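Pyruvate-formate lyase-activating enzyme (Bacteroides vulgatus ATCC 8482, PDB 3CAN) is a radical SAM superfamily protein whose parallel beta-sheet is flanked by helices, probably as part of a TIM-barrel-like fold. Local coordinates at residues L101-N106 with K155-S160; I97-I102 with E127-L132. One frame throughout, in Å; residues are numbered along the deposited sequence.

In the fold
Interactions 1 and 2 start from the same run of chain and share Leu101 and Ile102, with centres 13 Å apart. Interaction 2 lies in the buried middle of the parallel sheet, where strands 95-101 and 128-133 are joined by a full ladder of backbone hydrogen bonds between mostly apolar residues. Interaction 1 lies at the C-terminal end of strand 95-101 and in the loop just before helix 161-173: the loops leading to helices 109-121 and 161-173 meet nearer the surface, with one antiparallel bridge, a few apolar contacts and a water-linked carboxylate. Asn106 ties the two together, its ND2 reaching Pro100 O on the strand while its OD1 takes the N-H of Ile102 in the loop.

Interaction 1 of 2, residues L101-N106 with K155-S160; sequences LIEGVN and KMQTPS
Ile102 and the selenomethionine Met156 form the apolar centre where two beta-alpha loops of the radical SAM sheet meet, one leading to helix 109-121 and the other to helix 161-173. Met156 bends at its last torsion (chi3 71°), which brings its terminal methyl CE back to 3.5 Å from Ile102 CG2 and close to CD1 as well. Val105 CG2 lies 3.9 Å from Met156 CG, and Phe73 of helix 67-74 touches both Val105 and Met156. At the other end of the contact the Pro159 ring lies against Leu101: Pro159 CG meets Leu101 CD2, while Pro159 CD sits 3.3 Å from Leu101 O.

Between these patches the backbones make a single antiparallel bridge, Glu103 with Gln157 as a hydrogen-bonded pair. Gln157 N donates to Glu103 O in the carbonyl plane; the return bond from Glu103 N to Gln157 O is shorter, 2.9 Å, but more bent, with 138° at the hydrogen. Beyond it the chain turns at Gly104, whose CA packs 3.5 Å from Lys155 CG. Ile102 O accepts from both Val105 N and Asn106 N, which holds this turn closed.

At the polar edge Glu103 and Lys155 run side by side in the same direction, yet OE2 and NZ remain 4.0 Å apart, too far for a salt bridge. The other carboxylate oxygen has a firmer partner: a water donates to Glu103 OE1 at 2.6 Å and accepts from Ser160 N at 3.0 Å.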
loop_
_atom_site.group_PDB
_atom_site.type_symbol
_atom_site.label_atom_id
_atom_site.label_comp_id
_atom_site.label_asym_id
_atom_site.label_seq_id
_atom_site.Cartn_x
_atom_site.Cartn_y
_atom_site.Cartn_z
ATOM N N LEU A 101 -2.312 -2.990 -12.928
ATOM C CA LEU A 101 -1.977 -3.406 -14.282
ATOM C C LEU A 101 -2.581 -4.784 -14.537
ATOM O O LEU A 101 -2.179 -5.763 -13.919
ATOM C CB LEU A 101 -0.458 -3.433 -14.453
ATOM C CG LEU A 101 0.081 -3.548 -15.882
ATOM C CD1 LEU A 101 -0.321 -2.341 -16.756
ATOM C CD2 LEU A 101 1.593 -3.706 -15.861
ATOM N N ILE A 102 -3.565 -4.825 -15.431
ATOM C CA ILE A 102 -4.408 -6.001 -15.634
ATOM C C ILE A 102 -4.377 -6.370 -17.112
ATOM O O ILE A 102 -4.834 -5.598 -17.954
ATOM C CB ILE A 102 -5.873 -5.721 -15.209
ATOM C CG1 ILE A 102 -5.932 -5.112 -13.796
ATOM C CG2 ILE A 102 -6.707 -7.011 -15.282
ATOM C CD1 ILE A 102 -7.163 -4.269 -13.504
ATOM N N GLU A 103 -3.806 -7.533 -17.416
ATOM C CA GLU A 103 -3.787 -8.041 -18.773
ATOM C C GLU A 103 -5.232 -8.312 -19.165
ATOM O O GLU A 103 -5.938 -9.044 -18.455
ATOM C CB GLU A 103 -2.952 -9.316 -18.843
ATOM C CG GLU A 103 -2.876 -9.962 -20.209
ATOM C CD GLU A 103 -2.263 -9.068 -21.264
ATOM O OE1 GLU A 103 -1.162 -8.520 -21.037
ATOM O OE2 GLU A 103 -2.872 -8.937 -22.340
ATOM N N GLY A 104 -5.653 -7.712 -20.277
ATOM C CA GLY A 104 -7.037 -7.759 -20.731
ATOM C C GLY A 104 -7.853 -6.511 -20.448
ATOM O O GLY A 104 -8.949 -6.359 -20.985
ATOM N N VAL A 105 -7.322 -5.604 -19.624
ATOM C CA VAL A 105 -8.024 -4.368 -19.279
ATOM C C VAL A 105 -7.236 -3.103 -19.668
ATOM O O VAL A 105 -7.787 -2.202 -20.311
ATOM C CB VAL A 105 -8.330 -4.321 -17.769
ATOM C CG1 VAL A 105 -9.032 -3.018 -17.386
ATOM C CG2 VAL A 105 -9.174 -5.540 -17.369
ATOM N N ASN A 106 -5.971 -3.030 -19.270
ATOM C CA ASN A 106 -5.205 -1.774 -19.396
ATOM C C ASN A 106 -3.692 -1.914 -19.584
ATOM O O ASN A 106 -2.975 -0.926 -19.472
ATOM C CB ASN A 106 -5.482 -0.877 -18.181
ATOM C CG ASN A 106 -4.960 -1.482 -16.874
ATOM O OD1 ASN A 106 -4.339 -2.545 -16.879
ATOM N ND2 ASN A 106 -5.216 -0.808 -15.767
ATOM N N LYS A 155 -11.263 -10.268 -20.005
ATOM C CA LYS A 155 -10.400 -11.110 -19.183
ATOM C C LYS A 155 -9.616 -10.271 -18.183
ATOM O O LYS A 155 -9.346 -9.095 -18.426
ATOM C CB LYS A 155 -9.423 -11.902 -20.061
ATOM C CG LYS A 155 -8.256 -11.082 -20.614
ATOM C CD LYS A 155 -7.397 -11.887 -21.573
ATOM C CE LYS A 155 -6.368 -11.007 -22.274
ATOM N NZ LYS A 155 -5.578 -11.773 -23.280
HETATM N N MSE A 156 -9.249 -10.887 -17.062
HETATM C CA MSE A 156 -8.416 -10.240 -16.055
HETATM C C MSE A 156 -7.354 -11.207 -15.576
HETATM O O MSE A 156 -7.635 -12.120 -14.794
HETATM C CB MSE A 156 -9.254 -9.787 -14.872
HETATM C CG MSE A 156 -10.192 -8.665 -15.205
HETATM SE SE MSE A 156 -10.919 -7.924 -13.585
HETATM C CE MSE A 156 -9.329 -7.031 -12.902
ATOM N N GLN A 157 -6.141 -11.006 -16.071
ATOM C CA GLN A 157 -5.022 -11.876 -15.774
ATOM C C GLN A 157 -3.843 -11.045 -15.325
ATOM O O GLN A 157 -3.777 -9.840 -15.578
ATOM C CB GLN A 157 -4.629 -12.664 -17.022
ATOM C CG GLN A 157 -5.790 -13.365 -17.700
ATOM C CD GLN A 157 -5.377 -14.072 -18.970
ATOM O OE1 GLN A 157 -4.368 -13.726 -19.589
ATOM N NE2 GLN A 157 -6.158 -15.069 -19.371
ATOM N N THR A 158 -2.913 -11.709 -14.657
ATOM C CA THR A 158 -1.646 -11.113 -14.285
ATOM C C THR A 158 -0.852 -10.866 -15.565
ATOM O O THR A 158 -0.727 -11.773 -16.390
ATOM C CB THR A 158 -0.871 -12.065 -13.351
ATOM O OG1 THR A 158 -1.708 -12.401 -12.236
ATOM C CG2 THR A 158 0.422 -11.426 -12.850
ATOM N N PRO A 159 -0.347 -9.635 -15.759
ATOM C CA PRO A 159 0.499 -9.429 -16.932
ATOM C C PRO A 159 1.825 -10.191 -16.804
ATOM O O PRO A 159 2.384 -10.298 -15.702
ATOM C CB PRO A 159 0.715 -7.912 -16.956
ATOM C CG PRO A 159 0.518 -7.475 -15.543
ATOM C CD PRO A 159 -0.502 -8.405 -14.959
ATOM N N SER A 160 2.296 -10.740 -17.921
ATOM C CA SER A 160 3.569 -11.455 -17.956
ATOM C C SER A 160 4.705 -10.537 -17.524
ATOM O O SER A 160 4.578 -9.315 -17.578
ATOM C CB SER A 160 3.849 -11.959 -19.368
ATOM O OG SER A 160 3.975 -10.877 -20.276
HETATM O O HOH W 1 0.357 -10.499 -20.218
#

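Interaction 2 of 2, residues I97-I102 with E127-L132; sequences IRIPLI and EIINLL
Ile97 opens the pairing of strands 95-101 and 128-133, neighbours in the parallel sheet and the two strands of a beta-alpha-beta crossover through helix 109-121. Its N-H goes to Ile128 O, and Ile97 O receives Asn130 N at 2.8 Å, nearly along the C=O axis. Its CB faces Ile129 CG1 on the same side of the sheet.

Arg98 turns to the other face with Asn130. The two side chains start side by side, but the arginine bends at chi2 (97°) and chi3 (77°), leading its guanidinium away from Asn130 to a salt bridge between NE and Asp61 of the neighbouring strand 57-61. Its CB remains near Leu132 CD1.

Ile99 returns to the face of Ile97 and fits against two partners: CB lies 3.8 Å from Leu131 CD2, and CD1 touches both that methyl and Ile129 CG2, the latter at 3.9 Å. Leu171 of helix 161-173 covers Ile129 and Leu131 on this face. The Ile99 N-H meets Asn130 O almost straight, 174° at the hydrogen, and Ile99 O accepts Leu132 N at 2.9 Å.

Pro100 pairs with Leu132 without an N-H to give; its CA approaches Leu132 O at 3.4 Å as a CA-H...O contact. Leu101 N donates to that same oxygen at 2.8 Å, from well above the carbonyl plane.

The ladder of five bonds therefore passes the proline unbroken, because in this parallel register the N-H groups of Ile97, Ile99 and Leu101 face strand 128-133, whereas Arg98 bonds through its backbone to strand 57-61. On the face of Ile97, Ile99, Ile129 and Leu131 the side chains meet through apolar carbons, and the Arg98 charge is probably offset by Asp61 of strand 57-61.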
loop_
_atom_site.group_PDB
_atom_site.type_symbol
_atom_site.label_atom_id
_atom_site.label_comp_id
_atom_site.label_asym_id
_atom_site.label_seq_id
_atom_site.Cartn_x
_atom_site.Cartn_y
_atom_site.Cartn_z
ATOM N N ILE A 97 1.331 8.340 -9.073
ATOM C CA ILE A 97 0.313 7.716 -9.903
ATOM C C ILE A 97 0.400 6.198 -9.725
ATOM O O ILE A 97 1.479 5.621 -9.811
ATOM C CB ILE A 97 0.504 8.071 -11.389
ATOM C CG1 ILE A 97 0.268 9.569 -11.604
ATOM C CG2 ILE A 97 -0.450 7.235 -12.263
ATOM C CD1 ILE A 97 -1.200 10.021 -11.471
ATOM N N ARG A 98 -0.738 5.562 -9.471
ATOM C CA ARG A 98 -0.822 4.120 -9.382
ATOM C C ARG A 98 -1.639 3.561 -10.535
ATOM O O ARG A 98 -2.720 4.062 -10.835
ATOM C CB ARG A 98 -1.427 3.705 -8.046
ATOM C CG ARG A 98 -0.590 4.173 -6.869
ATOM C CD ARG A 98 -1.133 5.458 -6.298
ATOM N NE ARG A 98 -2.314 5.166 -5.481
ATOM C CZ ARG A 98 -2.267 4.685 -4.238
ATOM N NH1 ARG A 98 -1.094 4.456 -3.641
ATOM N NH2 ARG A 98 -3.400 4.450 -3.576
ATOM N N ILE A 99 -1.106 2.529 -11.184
ATOM C CA ILE A 99 -1.793 1.856 -12.273
ATOM C C ILE A 99 -1.889 0.373 -11.924
ATOM O O ILE A 99 -0.907 -0.355 -12.038
ATOM C CB ILE A 99 -1.086 2.056 -13.615
ATOM C CG1 ILE A 99 -0.957 3.549 -13.927
ATOM C CG2 ILE A 99 -1.863 1.306 -14.754
ATOM C CD1 ILE A 99 -0.165 3.833 -15.214
ATOM N N PRO A 100 -3.059 -0.064 -11.444
ATOM C CA PRO A 100 -3.269 -1.495 -11.276
ATOM C C PRO A 100 -3.249 -2.080 -12.673
ATOM O O PRO A 100 -4.020 -1.640 -13.518
ATOM C CB PRO A 100 -4.650 -1.575 -10.608
ATOM C CG PRO A 100 -4.895 -0.194 -10.042
ATOM C CD PRO A 100 -4.244 0.711 -11.039
ATOM N N LEU A 101 -2.312 -2.990 -12.928
ATOM C CA LEU A 101 -1.977 -3.406 -14.282
ATOM C C LEU A 101 -2.581 -4.784 -14.537
ATOM O O LEU A 101 -2.179 -5.763 -13.919
ATOM C CB LEU A 101 -0.458 -3.433 -14.453
ATOM C CG LEU A 101 0.081 -3.548 -15.882
ATOM C CD1 LEU A 101 -0.321 -2.341 -16.756
ATOM C CD2 LEU A 101 1.593 -3.706 -15.861
ATOM N N ILE A 102 -3.565 -4.825 -15.431
ATOM C CA ILE A 102 -4.408 -6.001 -15.634
ATOM C C ILE A 102 -4.377 -6.370 -17.112
ATOM O O ILE A 102 -4.834 -5.598 -17.954
ATOM C CB ILE A 102 -5.873 -5.721 -15.209
ATOM C CG1 ILE A 102 -5.932 -5.112 -13.796
ATOM C CG2 ILE A 102 -6.707 -7.011 -15.282
ATOM C CD1 ILE A 102 -7.163 -4.269 -13.504
ATOM N N GLU A 127 6.064 11.871 -8.844
ATOM C CA GLU A 127 7.277 11.427 -8.160
ATOM C C GLU A 127 7.677 10.036 -8.633
ATOM O O GLU A 127 8.860 9.722 -8.822
ATOM C CB GLU A 127 7.048 11.366 -6.653
ATOM C CG GLU A 127 6.729 12.700 -6.012
ATOM C CD GLU A 127 7.813 13.724 -6.215
ATOM O OE1 GLU A 127 8.858 13.614 -5.535
ATOM O OE2 GLU A 127 7.629 14.642 -7.040
ATOM N N ILE A 128 6.671 9.196 -8.783
ATOM C CA ILE A 128 6.827 7.834 -9.254
ATOM C C ILE A 128 5.484 7.364 -9.802
ATOM O O ILE A 128 4.419 7.855 -9.395
ATOM C CB ILE A 128 7.289 6.870 -8.120
ATOM C CG1 ILE A 128 7.745 5.515 -8.670
ATOM C CG2 ILE A 128 6.169 6.637 -7.088
ATOM C CD1 ILE A 128 8.935 5.575 -9.533
ATOM N N ILE A 129 5.555 6.451 -10.761
ATOM C CA ILE A 129 4.392 5.727 -11.245
ATOM C C ILE A 129 4.541 4.273 -10.788
ATOM O O ILE A 129 5.489 3.593 -11.184
ATOM C CB ILE A 129 4.268 5.798 -12.772
ATOM C CG1 ILE A 129 4.165 7.249 -13.257
ATOM C CG2 ILE A 129 3.040 5.011 -13.248
ATOM C CD1 ILE A 129 4.389 7.411 -14.770
ATOM N N ASN A 130 3.616 3.818 -9.950
ATOM C CA ASN A 130 3.614 2.446 -9.444
ATOM C C ASN A 130 2.714 1.560 -10.286
ATOM O O ASN A 130 1.491 1.749 -10.300
ATOM C CB ASN A 130 3.121 2.404 -8.000
ATOM C CG ASN A 130 3.963 3.244 -7.085
ATOM O OD1 ASN A 130 5.108 2.895 -6.792
ATOM N ND2 ASN A 130 3.413 4.377 -6.645
ATOM N N LEU A 131 3.319 0.623 -11.005
ATOM C CA LEU A 131 2.572 -0.400 -11.737
ATOM C C LEU A 131 2.336 -1.568 -10.778
ATOM O O LEU A 131 3.282 -2.156 -10.261
ATOM C CB LEU A 131 3.331 -0.862 -12.990
ATOM C CG LEU A 131 3.725 0.223 -13.999
ATOM C CD1 LEU A 131 4.375 -0.408 -15.238
ATOM C CD2 LEU A 131 2.515 1.072 -14.377
ATOM N N LEU A 132 1.072 -1.870 -10.518
ATOM C CA LEU A 132 0.692 -2.899 -9.554
ATOM C C LEU A 132 0.054 -4.075 -10.298
ATOM O O LEU A 132 -1.154 -4.065 -10.558
ATOM C CB LEU A 132 -0.282 -2.308 -8.531
ATOM C CG LEU A 132 0.167 -0.967 -7.945
ATOM C CD1 LEU A 132 -0.934 -0.320 -7.123
ATOM C CD2 LEU A 132 1.438 -1.148 -7.111
#